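Local atomic coordinates of scarecrow-like protein 3 (Arabidopsis thaliana, PDB entry 6KPB), a protein that probably acts as a transcription factor in plant development and binds zinc finger proteins of the IDD family, including JACKDAW/IDD10. Residues A[52-55]-A[56-59]; A[77-80]-A[81-84]; A[362-365]-A[366-370]; A[399-402]-A[403-407]. All coordinates share one frame; numbering follows the deposited sequence.

Contact 1 of 4, residues A[52-55]-A[56-59]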
ATOM      1  N   ARG A  52       0.298 -31.262  -5.752  1.00136.60           N
ATOM      2  CA  ARG A  52      -0.057 -29.948  -5.229  1.00126.87           C
ATOM      3  C   ARG A  52      -0.685 -29.075  -6.308  1.00127.43           C
ATOM      4  O   ARG A  52      -1.665 -28.367  -6.049  1.00129.44           O
ATOM      5  CB  ARG A  52       1.182 -29.269  -4.644  1.00121.06           C
ATOM      6  CG  ARG A  52       1.004 -27.794  -4.336  1.00116.98           C
ATOM      7  CD  ARG A  52       2.212 -27.004  -4.801  1.00116.40           C
ATOM      8  NE  ARG A  52       3.415 -27.323  -4.037  1.00115.20           N
ATOM      9  CZ  ARG A  52       4.650 -27.191  -4.510  1.00115.36           C
ATOM     10  NH1 ARG A  52       4.844 -26.761  -5.749  1.00103.44           N
ATOM     11  NH2 ARG A  52       5.692 -27.499  -3.749  1.00132.89           N
ATOM     12  N   GLY A  53      -0.143 -29.122  -7.527  1.00127.96           N
ATOM     13  CA  GLY A  53      -0.648 -28.259  -8.584  1.00124.05           C
ATOM     14  C   GLY A  53      -2.065 -28.606  -9.000  1.00122.69           C
ATOM     15  O   GLY A  53      -2.930 -27.731  -9.088  1.00123.07           O
ATOM     16  N   LEU A  54      -2.323 -29.891  -9.258  1.00127.14           N
ATOM     17  CA  LEU A  54      -3.650 -30.303  -9.706  1.00130.78           C
ATOM     18  C   LEU A  54      -4.692 -30.103  -8.613  1.00125.43           C
ATOM     19  O   LEU A  54      -5.841 -29.746  -8.900  1.00117.78           O
ATOM     20  CB  LEU A  54      -3.621 -31.760 -10.162  1.00140.58           C
ATOM     21  CG  LEU A  54      -4.217 -31.992 -11.550  1.00143.59           C
ATOM     22  CD1 LEU A  54      -3.518 -31.091 -12.536  1.00145.47           C
ATOM     23  CD2 LEU A  54      -4.087 -33.444 -11.970  1.00147.68           C
ATOM     24  N   TYR A  55      -4.311 -30.333  -7.355  1.00124.83           N
ATOM     25  CA  TYR A  55      -5.225 -30.077  -6.247  1.00119.04           C
ATOM     26  C   TYR A  55      -5.574 -28.598  -6.145  1.00128.66           C
ATOM     27  O   TYR A  55      -6.697 -28.249  -5.766  1.00131.63           O
ATOM     28  CB  TYR A  55      -4.609 -30.579  -4.941  1.00113.54           C
ATOM     29  CG  TYR A  55      -5.551 -30.574  -3.759  1.00113.93           C
ATOM     30  CD1 TYR A  55      -6.861 -31.017  -3.888  1.00117.56           C
ATOM     31  CD2 TYR A  55      -5.131 -30.124  -2.514  1.00107.39           C
ATOM     32  CE1 TYR A  55      -7.726 -31.016  -2.808  1.00113.26           C
ATOM     33  CE2 TYR A  55      -5.987 -30.118  -1.429  1.00103.54           C
ATOM     34  CZ  TYR A  55      -7.283 -30.564  -1.582  1.00109.32           C
ATOM     35  OH  TYR A  55      -8.137 -30.557  -0.502  1.00110.18           O
ATOM     36  N   LEU A  56      -4.628 -27.718  -6.487  1.00128.35           N
ATOM     37  CA  LEU A  56      -4.913 -26.287  -6.496  1.00118.91           C
ATOM     38  C   LEU A  56      -5.986 -25.944  -7.522  1.00116.25           C
ATOM     39  O   LEU A  56      -6.837 -25.082  -7.275  1.00121.43           O
ATOM     40  CB  LEU A  56      -3.633 -25.499  -6.777  1.00108.85           C
ATOM     41  CG  LEU A  56      -2.638 -25.359  -5.625  1.00100.87           C
ATOM     42  CD1 LEU A  56      -1.288 -24.864  -6.126  1.00 95.81           C
ATOM     43  CD2 LEU A  56      -3.193 -24.422  -4.568  1.00 94.31           C
ATOM     44  N   ILE A  57      -5.955 -26.605  -8.682  1.00113.04           N
ATOM     45  CA  ILE A  57      -6.957 -26.354  -9.716  1.00112.77           C
ATOM     46  C   ILE A  57      -8.339 -26.753  -9.221  1.00114.32           C
ATOM     47  O   ILE A  57      -9.308 -25.994  -9.341  1.00115.42           O
ATOM     48  CB  ILE A  57      -6.595 -27.103 -11.011  1.00111.70           C
ATOM     49  CG1 ILE A  57      -5.106 -26.961 -11.318  1.00111.46           C
ATOM     50  CG2 ILE A  57      -7.433 -26.595 -12.174  1.00102.86           C
ATOM     51  CD1 ILE A  57      -4.678 -27.696 -12.562  1.00115.72           C
ATOM     52  N   HIS A  58      -8.447 -27.961  -8.661  1.00113.40           N
ATOM     53  CA  HIS A  58      -9.714 -28.423  -8.104  1.00119.00           C
ATOM     54  C   HIS A  58     -10.251 -27.444  -7.064  1.00112.92           C
ATOM     55  O   HIS A  58     -11.438 -27.101  -7.080  1.00106.68           O
ATOM     56  CB  HIS A  58      -9.537 -29.818  -7.502  1.00125.00           C
ATOM     57  CG  HIS A  58     -10.797 -30.407  -6.949  1.00129.70           C
ATOM     58  ND1 HIS A  58     -11.847 -30.807  -7.748  1.00131.98           N
ATOM     59  CD2 HIS A  58     -11.174 -30.669  -5.675  1.00130.08           C
ATOM     60  CE1 HIS A  58     -12.817 -31.286  -6.989  1.00134.98           C
ATOM     61  NE2 HIS A  58     -12.434 -31.213  -5.727  1.00132.51           N
ATOM     62  N   LEU A  59      -9.388 -26.967  -6.163  1.00111.60           N
ATOM     63  CA  LEU A  59      -9.819 -25.990  -5.166  1.00111.93           C
ATOM     64  C   LEU A  59     -10.380 -24.735  -5.823  1.00109.76           C
ATOM     65  O   LEU A  59     -11.399 -24.195  -5.377  1.00104.32           O
ATOM     66  CB  LEU A  59      -8.654 -25.632  -4.243  1.00115.61           C
ATOM     67  CG  LEU A  59      -8.468 -26.380  -2.921  1.00120.97           C
ATOM     68  CD1 LEU A  59      -6.999 -26.621  -2.640  1.00117.66           C
ATOM     69  CD2 LEU A  59      -9.106 -25.603  -1.778  1.00125.03           C
TER
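In helix 49-69, at the N-terminal side of the GRAS domain, Y55 and L59 sit one turn apart and pair by a CH-pi contact. L59 CD1 stands over one face of the phenol ring, 4.0 Å from the centroid of the Y55 ring and 17° off its normal, offset toward the rim at CE2. Y55 can offer that face because CG lies anti to the backbone N (chi1 -171°), which leans the ring along the helix toward the following turn. Three residues on, rather than four, L54 and I57 meet methyl to methyl, with L54 CD1 3.6 Å from I57 CD1. Both belong to the region predicted as leucine repeat I, and both also pack on apolar side chains of the bound peptide, so this flank of the helix forms part of its binding surface. On another flank, R52 and L56 run side by side, R52 CG 4.1 Å from L56 CD1. Beyond CG the arginine chain bends at chi2 and chi3 to carry its guanidinium to a salt bridge with D91, while L56 packs on A97 of helix 92-109. Beneath these side chains run regular i to i+4 backbone bonds. H58 N to L54 O, at 3.2 Å, is nearly straight (170°), and L59 N reaches Y55 O at 3.0 Å.

Contact 2 of 4, residues A[77-80]-A[81-84]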
ATOM      1  N   ALA A  77     -13.738 -22.566   3.786  1.00113.88           N
ATOM      2  CA  ALA A  77     -12.933 -23.772   3.950  1.00104.38           C
ATOM      3  C   ALA A  77     -12.062 -24.021   2.725  1.00104.07           C
ATOM      4  O   ALA A  77     -10.899 -24.420   2.852  1.00106.29           O
ATOM      5  CB  ALA A  77     -13.837 -24.975   4.222  1.00 95.09           C
ATOM      6  N   ALA A  78     -12.607 -23.785   1.530  1.00101.73           N
ATOM      7  CA  ALA A  78     -11.813 -23.928   0.314  1.00104.69           C
ATOM      8  C   ALA A  78     -10.706 -22.883   0.254  1.00109.55           C
ATOM      9  O   ALA A  78      -9.594 -23.174  -0.199  1.00110.89           O
ATOM     10  CB  ALA A  78     -12.715 -23.832  -0.915  1.00102.31           C
ATOM     11  N   LEU A  79     -10.992 -21.661   0.711  1.00108.12           N
ATOM     12  CA  LEU A  79      -9.971 -20.617   0.721  1.00105.85           C
ATOM     13  C   LEU A  79      -8.876 -20.922   1.734  1.00106.47           C
ATOM     14  O   LEU A  79      -7.704 -20.599   1.505  1.00105.36           O
ATOM     15  CB  LEU A  79     -10.610 -19.259   1.014  1.00 95.02           C
ATOM     16  CG  LEU A  79     -11.505 -18.670  -0.079  1.00101.97           C
ATOM     17  CD1 LEU A  79     -12.082 -17.332   0.358  1.00101.95           C
ATOM     18  CD2 LEU A  79     -10.734 -18.528  -1.383  1.00 88.21           C
ATOM     19  N   GLU A  80      -9.239 -21.538   2.863  1.00109.20           N
ATOM     20  CA  GLU A  80      -8.242 -21.920   3.860  1.00110.72           C
ATOM     21  C   GLU A  80      -7.226 -22.893   3.275  1.00105.64           C
ATOM     22  O   GLU A  80      -6.019 -22.765   3.522  1.00106.86           O
ATOM     23  CB  GLU A  80      -8.933 -22.533   5.079  1.00111.20           C
ATOM     24  CG  GLU A  80      -7.987 -23.088   6.138  1.00128.87           C
ATOM     25  CD  GLU A  80      -7.658 -22.078   7.221  1.00141.20           C
ATOM     26  OE1 GLU A  80      -6.467 -21.943   7.572  1.00141.43           O
ATOM     27  OE2 GLU A  80      -8.594 -21.419   7.722  1.00147.29           O
ATOM     28  N   GLN A  81      -7.693 -23.868   2.494  1.00101.32           N
ATOM     29  CA  GLN A  81      -6.782 -24.820   1.866  1.00105.15           C
ATOM     30  C   GLN A  81      -5.879 -24.134   0.850  1.00105.93           C
ATOM     31  O   GLN A  81      -4.678 -24.423   0.782  1.00103.79           O
ATOM     32  CB  GLN A  81      -7.576 -25.942   1.198  1.00110.46           C
ATOM     33  CG  GLN A  81      -8.514 -26.691   2.127  1.00124.07           C
ATOM     34  CD  GLN A  81      -8.227 -28.177   2.159  1.00129.71           C
ATOM     35  OE1 GLN A  81      -7.072 -28.596   2.249  1.00136.86           O
ATOM     36  NE2 GLN A  81      -9.276 -28.985   2.080  1.00132.13           N
ATOM     37  N   LEU A  82      -6.440 -23.223   0.051  1.00106.96           N
ATOM     38  CA  LEU A  82      -5.652 -22.543  -0.972  1.00 98.73           C
ATOM     39  C   LEU A  82      -4.529 -21.718  -0.356  1.00101.54           C
ATOM     40  O   LEU A  82      -3.436 -21.626  -0.926  1.00105.27           O
ATOM     41  CB  LEU A  82      -6.558 -21.651  -1.822  1.00 97.21           C
ATOM     42  CG  LEU A  82      -7.452 -22.341  -2.852  1.00 98.91           C
ATOM     43  CD1 LEU A  82      -8.648 -21.467  -3.192  1.00 96.51           C
ATOM     44  CD2 LEU A  82      -6.651 -22.657  -4.104  1.00 98.42           C
ATOM     45  N   SER A  83      -4.779 -21.116   0.809  1.00102.91           N
ATOM     46  CA  SER A  83      -3.794 -20.219   1.409  1.00110.44           C
ATOM     47  C   SER A  83      -2.495 -20.945   1.731  1.00110.61           C
ATOM     48  O   SER A  83      -1.404 -20.412   1.496  1.00115.91           O
ATOM     49  CB  SER A  83      -4.371 -19.576   2.669  1.00120.96           C
ATOM     50  OG  SER A  83      -5.497 -18.772   2.360  1.00130.71           O
ATOM     51  N   HIS A  84      -2.586 -22.163   2.264  1.00109.05           N
ATOM     52  CA  HIS A  84      -1.381 -22.883   2.655  1.00117.65           C
ATOM     53  C   HIS A  84      -0.632 -23.456   1.459  1.00116.26           C
ATOM     54  O   HIS A  84       0.600 -23.563   1.503  1.00130.33           O
ATOM     55  CB  HIS A  84      -1.730 -23.998   3.642  1.00133.90           C
ATOM     56  CG  HIS A  84      -1.715 -23.562   5.073  1.00151.37           C
ATOM     57  ND1 HIS A  84      -0.581 -23.611   5.855  1.00158.61           N
ATOM     58  CD2 HIS A  84      -2.694 -23.062   5.865  1.00156.64           C
ATOM     59  CE1 HIS A  84      -0.862 -23.164   7.065  1.00160.99           C
ATOM     60  NE2 HIS A  84      -2.138 -22.824   7.098  1.00158.96           N
TER
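S83 grips L79 O, one turn back in helix 72-85, through two donors. This helix forms a hairpin with helix 49-69 in the region predicted as leucine repeat I, and part of its surface meets the second subunit. With chi1 at -63°, S83 OG lies beside its own backbone N, and the hydroxyl gives its proton to L79 O at 3.0 Å. S83 N reaches the same L79 O at 3.1 Å from the other face of the carbonyl plane. L79 and L82 turn inward, L79 CD2 lying 4.0 Å from L82 CD1, and both pack on T101 of helix 92-109. E80 differs: CG is anti to the backbone N (chi1 175°) and the chain then bends at chi2 (93°), bringing OE1 to a salt bridge with K117 of the second subunit. H84 NE2 lies 4.4 Å from E80 OE1, too far to touch; if the imidazole is protonated, its charge would probably help stabilise the carboxylate. Q81 instead folds back along the helix before its amide heads for helix 49-69, and its CG rests 3.4 Å from A77 O.

Contact 3 of 4, residues A[362-365]-A[366-370]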
ATOM      1  N   GLU A 362     -17.262 -19.459 -16.442  1.00 99.43           N
ATOM      2  CA  GLU A 362     -16.771 -19.266 -17.803  1.00100.77           C
ATOM      3  C   GLU A 362     -15.451 -18.508 -17.802  1.00 95.40           C
ATOM      4  O   GLU A 362     -14.439 -18.988 -18.325  1.00 94.35           O
ATOM      5  CB  GLU A 362     -17.812 -18.516 -18.636  1.00104.70           C
ATOM      6  CG  GLU A 362     -18.995 -19.347 -19.091  1.00122.89           C
ATOM      7  CD  GLU A 362     -20.057 -18.502 -19.767  1.00137.64           C
ATOM      8  OE1 GLU A 362     -20.175 -17.308 -19.416  1.00142.22           O
ATOM      9  OE2 GLU A 362     -20.767 -19.024 -20.651  1.00143.78           O
ATOM     10  N   ARG A 363     -15.447 -17.312 -17.210  1.00 83.20           N
ATOM     11  CA  ARG A 363     -14.248 -16.483 -17.212  1.00 83.00           C
ATOM     12  C   ARG A 363     -13.118 -17.126 -16.420  1.00 85.73           C
ATOM     13  O   ARG A 363     -11.947 -16.965 -16.778  1.00 88.78           O
ATOM     14  CB  ARG A 363     -14.572 -15.097 -16.657  1.00 87.72           C
ATOM     15  CG  ARG A 363     -15.770 -14.446 -17.327  1.00 96.32           C
ATOM     16  CD  ARG A 363     -15.823 -12.953 -17.064  1.00 97.06           C
ATOM     17  NE  ARG A 363     -15.932 -12.642 -15.643  1.00 97.64           N
ATOM     18  CZ  ARG A 363     -17.070 -12.674 -14.957  1.00 97.92           C
ATOM     19  NH1 ARG A 363     -18.203 -13.012 -15.559  1.00 90.72           N
ATOM     20  NH2 ARG A 363     -17.075 -12.367 -13.667  1.00 99.82           N
ATOM     21  N   LEU A 364     -13.443 -17.862 -15.356  1.00 91.28           N
ATOM     22  CA  LEU A 364     -12.403 -18.523 -14.577  1.00 86.05           C
ATOM     23  C   LEU A 364     -11.713 -19.614 -15.385  1.00 87.22           C
ATOM     24  O   LEU A 364     -10.486 -19.750 -15.330  1.00 86.07           O
ATOM     25  CB  LEU A 364     -12.992 -19.104 -13.292  1.00 91.37           C
ATOM     26  CG  LEU A 364     -12.018 -19.929 -12.450  1.00 89.27           C
ATOM     27  CD1 LEU A 364     -10.822 -19.087 -12.047  1.00 93.54           C
ATOM     28  CD2 LEU A 364     -12.707 -20.497 -11.225  1.00 94.75           C
ATOM     29  N   LEU A 365     -12.481 -20.398 -16.143  1.00 92.96           N
ATOM     30  CA  LEU A 365     -11.893 -21.491 -16.912  1.00 95.98           C
ATOM     31  C   LEU A 365     -10.929 -20.967 -17.969  1.00100.85           C
ATOM     32  O   LEU A 365      -9.792 -21.437 -18.076  1.00103.24           O
ATOM     33  CB  LEU A 365     -12.993 -22.335 -17.556  1.00 99.47           C
ATOM     34  CG  LEU A 365     -13.690 -23.331 -16.629  1.00103.83           C
ATOM     35  CD1 LEU A 365     -14.751 -24.120 -17.380  1.00 97.64           C
ATOM     36  CD2 LEU A 365     -12.670 -24.266 -15.995  1.00105.40           C
ATOM     37  N   GLU A 366     -11.365 -19.981 -18.756  1.00 98.65           N
ATOM     38  CA  GLU A 366     -10.524 -19.475 -19.835  1.00 94.99           C
ATOM     39  C   GLU A 366      -9.331 -18.696 -19.295  1.00 87.28           C
ATOM     40  O   GLU A 366      -8.198 -18.884 -19.752  1.00 90.94           O
ATOM     41  CB  GLU A 366     -11.352 -18.611 -20.788  1.00 99.41           C
ATOM     42  CG  GLU A 366     -12.096 -19.414 -21.840  1.00100.89           C
ATOM     43  CD  GLU A 366     -11.164 -20.271 -22.676  1.00113.66           C
ATOM     44  OE1 GLU A 366     -10.294 -19.704 -23.371  1.00117.64           O
ATOM     45  OE2 GLU A 366     -11.293 -21.512 -22.628  1.00123.06           O
ATOM     46  N   SER A 367      -9.565 -17.812 -18.319  1.00 81.64           N
ATOM     47  CA  SER A 367      -8.470 -17.007 -17.785  1.00 82.27           C
ATOM     48  C   SER A 367      -7.406 -17.873 -17.122  1.00 88.73           C
ATOM     49  O   SER A 367      -6.222 -17.516 -17.133  1.00 88.40           O
ATOM     50  CB  SER A 367      -9.004 -15.972 -16.794  1.00 82.78           C
ATOM     51  OG  SER A 367      -9.675 -16.599 -15.714  1.00 86.96           O
ATOM     52  N   LEU A 368      -7.803 -19.009 -16.542  1.00 86.88           N
ATOM     53  CA  LEU A 368      -6.817 -19.931 -15.987  1.00 86.33           C
ATOM     54  C   LEU A 368      -5.863 -20.424 -17.066  1.00 84.50           C
ATOM     55  O   LEU A 368      -4.650 -20.505 -16.844  1.00 86.82           O
ATOM     56  CB  LEU A 368      -7.514 -21.109 -15.307  1.00 93.68           C
ATOM     57  CG  LEU A 368      -7.889 -20.937 -13.833  1.00 88.12           C
ATOM     58  CD1 LEU A 368      -8.627 -22.163 -13.318  1.00 83.20           C
ATOM     59  CD2 LEU A 368      -6.647 -20.666 -12.998  1.00 88.75           C
ATOM     60  N   TYR A 369      -6.391 -20.742 -18.250  1.00 91.60           N
ATOM     61  CA  TYR A 369      -5.538 -21.214 -19.337  1.00 97.87           C
ATOM     62  C   TYR A 369      -4.665 -20.095 -19.889  1.00 92.82           C
ATOM     63  O   TYR A 369      -3.485 -20.313 -20.190  1.00 92.90           O
ATOM     64  CB  TYR A 369      -6.389 -21.829 -20.446  1.00 99.31           C
ATOM     65  CG  TYR A 369      -6.834 -23.245 -20.164  1.00103.73           C
ATOM     66  CD1 TYR A 369      -6.050 -24.327 -20.542  1.00113.01           C
ATOM     67  CD2 TYR A 369      -8.036 -23.501 -19.521  1.00110.64           C
ATOM     68  CE1 TYR A 369      -6.452 -25.625 -20.287  1.00119.39           C
ATOM     69  CE2 TYR A 369      -8.447 -24.794 -19.260  1.00119.60           C
ATOM     70  CZ  TYR A 369      -7.651 -25.852 -19.645  1.00128.03           C
ATOM     71  OH  TYR A 369      -8.058 -27.141 -19.388  1.00139.25           O
ATOM     72  N   THR A 370      -5.226 -18.891 -20.033  1.00 86.42           N
ATOM     73  CA  THR A 370      -4.464 -17.783 -20.602  1.00 84.87           C
ATOM     74  C   THR A 370      -3.290 -17.408 -19.707  1.00 87.73           C
ATOM     75  O   THR A 370      -2.144 -17.331 -20.166  1.00 94.80           O
ATOM     76  CB  THR A 370      -5.374 -16.573 -20.825  1.00 89.77           C
ATOM     77  OG1 THR A 370      -6.419 -16.916 -21.744  1.00 90.83           O
ATOM     78  CG2 THR A 370      -4.577 -15.404 -21.386  1.00 78.28           C
TER
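L368 lies along L364, one turn earlier in helix 360-381, their side chains running together in one direction. Starting at the backbone, L368 CB is 3.3 Å from L364 O. The next atom, L368 CG, lies 3.2 Å from L364 O and touches the L364 side chain at CD1, 3.9 Å away. Last, L368 CD1 meets L364 CD1 at 4.0 Å. Both leucines also pack on F100 of helix 92-109 and on helix 49-69, so this pair joins helix 360-381 to two other helices of the GRAS helical bundle. S367, also against F100, turns its hydroxyl back toward the preceding turn (chi1 59°), where OG donates to R363 O in a short bond of 2.5 Å. S367 N binds R363 O as well, at 3.0 Å, the two donors coming from opposite faces of the carbonyl plane; a buried hydroxyl is thus satisfied within its own helix. Further round, Y369 brings its ring edge to L365 O, which lies in the ring plane 3.1 Å from Y369 CD2. The backbone bond from Y369 N to L365 O is weak at 3.5 Å, and the tyrosine packs on an apolar side chain of the bound peptide.

Contact 4 of 4, residues A[399-402]-A[403-407]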
ATOM      1  N   GLU A 399      -3.579  -7.854 -11.192  1.00 81.92           N
ATOM      2  CA  GLU A 399      -4.647  -6.863 -11.259  1.00 81.23           C
ATOM      3  C   GLU A 399      -5.678  -7.232 -12.317  1.00 84.07           C
ATOM      4  O   GLU A 399      -6.884  -7.060 -12.102  1.00 89.50           O
ATOM      5  CB  GLU A 399      -4.064  -5.478 -11.535  1.00 87.28           C
ATOM      6  CG  GLU A 399      -3.463  -4.824 -10.308  1.00 99.10           C
ATOM      7  CD  GLU A 399      -4.469  -4.691  -9.180  1.00112.34           C
ATOM      8  OE1 GLU A 399      -5.620  -4.288  -9.454  1.00120.24           O
ATOM      9  OE2 GLU A 399      -4.112  -5.003  -8.025  1.00116.00           O
ATOM     10  N   GLU A 400      -5.225  -7.740 -13.463  1.00 75.51           N
ATOM     11  CA  GLU A 400      -6.160  -8.164 -14.497  1.00 78.89           C
ATOM     12  C   GLU A 400      -6.968  -9.372 -14.044  1.00 85.02           C
ATOM     13  O   GLU A 400      -8.188  -9.416 -14.238  1.00 85.19           O
ATOM     14  CB  GLU A 400      -5.405  -8.466 -15.791  1.00 80.44           C
ATOM     15  CG  GLU A 400      -4.662  -7.265 -16.360  1.00 92.34           C
ATOM     16  CD  GLU A 400      -3.828  -7.615 -17.577  1.00 96.76           C
ATOM     17  OE1 GLU A 400      -3.757  -8.813 -17.927  1.00 93.21           O
ATOM     18  OE2 GLU A 400      -3.243  -6.694 -18.182  1.00 93.77           O
ATOM     19  N   ILE A 401      -6.308 -10.357 -13.428  1.00 81.41           N
ATOM     20  CA  ILE A 401      -7.017 -11.522 -12.903  1.00 75.98           C
ATOM     21  C   ILE A 401      -8.046 -11.090 -11.866  1.00 82.04           C
ATOM     22  O   ILE A 401      -9.206 -11.521 -11.897  1.00 76.73           O
ATOM     23  CB  ILE A 401      -6.018 -12.538 -12.320  1.00 83.51           C
ATOM     24  CG1 ILE A 401      -5.228 -13.218 -13.440  1.00 89.61           C
ATOM     25  CG2 ILE A 401      -6.738 -13.570 -11.463  1.00 78.13           C
ATOM     26  CD1 ILE A 401      -4.044 -14.020 -12.948  1.00 90.51           C
ATOM     27  N   LYS A 402      -7.637 -10.222 -10.938  1.00 82.85           N
ATOM     28  CA  LYS A 402      -8.549  -9.741  -9.906  1.00 82.74           C
ATOM     29  C   LYS A 402      -9.744  -9.015 -10.512  1.00 84.69           C
ATOM     30  O   LYS A 402     -10.881  -9.187 -10.058  1.00 90.36           O
ATOM     31  CB  LYS A 402      -7.798  -8.827  -8.936  1.00 85.04           C
ATOM     32  CG  LYS A 402      -8.677  -8.103  -7.932  1.00 93.45           C
ATOM     33  CD  LYS A 402      -7.830  -7.373  -6.898  1.00106.37           C
ATOM     34  CE  LYS A 402      -8.141  -5.885  -6.864  1.00116.00           C
ATOM     35  NZ  LYS A 402      -7.333  -5.179  -5.828  1.00118.12           N
ATOM     36  N   ASN A 403      -9.509  -8.209 -11.549  1.00 86.57           N
ATOM     37  CA  ASN A 403     -10.602  -7.464 -12.163  1.00 79.89           C
ATOM     38  C   ASN A 403     -11.530  -8.376 -12.955  1.00 85.81           C
ATOM     39  O   ASN A 403     -12.743  -8.142 -12.992  1.00 88.43           O
ATOM     40  CB  ASN A 403     -10.044  -6.360 -13.061  1.00 77.61           C
ATOM     41  CG  ASN A 403     -11.124  -5.432 -13.581  1.00 92.18           C
ATOM     42  OD1 ASN A 403     -11.496  -5.487 -14.753  1.00 96.45           O
ATOM     43  ND2 ASN A 403     -11.640  -4.578 -12.706  1.00 90.79           N
ATOM     44  N   ILE A 404     -10.983  -9.417 -13.587  1.00 84.16           N
ATOM     45  CA  ILE A 404     -11.812 -10.343 -14.353  1.00 79.76           C
ATOM     46  C   ILE A 404     -12.703 -11.172 -13.434  1.00 81.63           C
ATOM     47  O   ILE A 404     -13.846 -11.488 -13.785  1.00 89.22           O
ATOM     48  CB  ILE A 404     -10.920 -11.241 -15.233  1.00 80.60           C
ATOM     49  CG1 ILE A 404     -10.240 -10.416 -16.329  1.00 82.37           C
ATOM     50  CG2 ILE A 404     -11.724 -12.376 -15.847  1.00 79.25           C
ATOM     51  CD1 ILE A 404      -9.139 -11.160 -17.051  1.00 85.69           C
ATOM     52  N   ILE A 405     -12.219 -11.516 -12.244  1.00 88.48           N
ATOM     53  CA  ILE A 405     -12.875 -12.505 -11.399  1.00 86.75           C
ATOM     54  C   ILE A 405     -13.762 -11.858 -10.342  1.00 91.85           C
ATOM     55  O   ILE A 405     -14.840 -12.371 -10.037  1.00 96.45           O
ATOM     56  CB  ILE A 405     -11.819 -13.429 -10.755  1.00 93.56           C
ATOM     57  CG1 ILE A 405     -11.065 -14.208 -11.835  1.00 81.95           C
ATOM     58  CG2 ILE A 405     -12.466 -14.389  -9.768  1.00 97.41           C
ATOM     59  CD1 ILE A 405     -11.943 -15.140 -12.642  1.00 77.61           C
ATOM     60  N   SER A 406     -13.339 -10.728  -9.778  1.00 87.46           N
ATOM     61  CA  SER A 406     -14.016 -10.154  -8.622  1.00 86.07           C
ATOM     62  C   SER A 406     -14.874  -8.936  -8.943  1.00 93.93           C
ATOM     63  O   SER A 406     -15.571  -8.445  -8.050  1.00 94.40           O
ATOM     64  CB  SER A 406     -12.992  -9.781  -7.546  1.00 77.19           C
ATOM     65  OG  SER A 406     -12.241  -8.642  -7.928  1.00 92.46           O
ATOM     66  N   CYS A 407     -14.853  -8.434 -10.174  1.00 93.11           N
ATOM     67  CA  CYS A 407     -15.593  -7.230 -10.523  1.00 91.46           C
ATOM     68  C   CYS A 407     -16.737  -7.546 -11.479  1.00 97.86           C
ATOM     69  O   CYS A 407     -16.747  -8.574 -12.162  1.00102.33           O
ATOM     70  CB  CYS A 407     -14.669  -6.178 -11.147  1.00 86.88           C
ATOM     71  SG  CYS A 407     -13.499  -5.440  -9.983  1.00 98.20           S
TER
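S406 turns back on K402 in the last turns of helix 387-406, hydroxyl against the start of the lysine side chain. A chi1 of 72° folds S406 OG in over its own main chain, from where it donates to K402 O at 2.6 Å, approaching from 38° out of the carbonyl plane, away from the direction of either lone pair. S406 N binds K402 O at 2.9 Å from the opposite face, and I405 N adds a weak bond. K402 CG, anti to its own N (chi1 172°), comes down alongside the hydroxyl, 3.6 Å from S406 OG, and the chain runs outward to a long salt bridge, NZ to E399 OE2, at 3.9 Å. Round the helix, I401 and I405 make a looser apolar pair, I401 CG2 to I405 CG1 at 4.4 Å, aimed at helix 92-109 of the GRAS helical bundle. I404 takes another direction: its CG1 covers the carbonyl of its turn partner, 3.1 Å from E400 O, and the side chain packs on Y371. The N403 amide bonds E411 O through ND2 and E414 N through OD1. Backbone oxygens in these turns would probably carry partial negative charge, consistent with R363 NE binding I404 O and R107 NH1 binding I405 O, while the buried serine hydroxyl donates its hydrogen bond within the helix.

Overall arrangement
All four contacts are local turns of helix, so none closes a long loop; they follow in series along the chain, and none nests in or crosses another. Contact 1 comes first, on helix 49-69, which runs on before the chain turns back into helix 72-85, carrier of contact 2, where L59 packs on L82. Between 84 and 362 the chain passes through helix 92-109 and the parallel strands of the Rossmann-like part before returning to the helical side. There contact 3 and contact 4 lie on successive helices, centres 11 Å apart, touching through L364 and I405. Helix 92-109 packs against all four helices, joining the N-terminal pair to the later one.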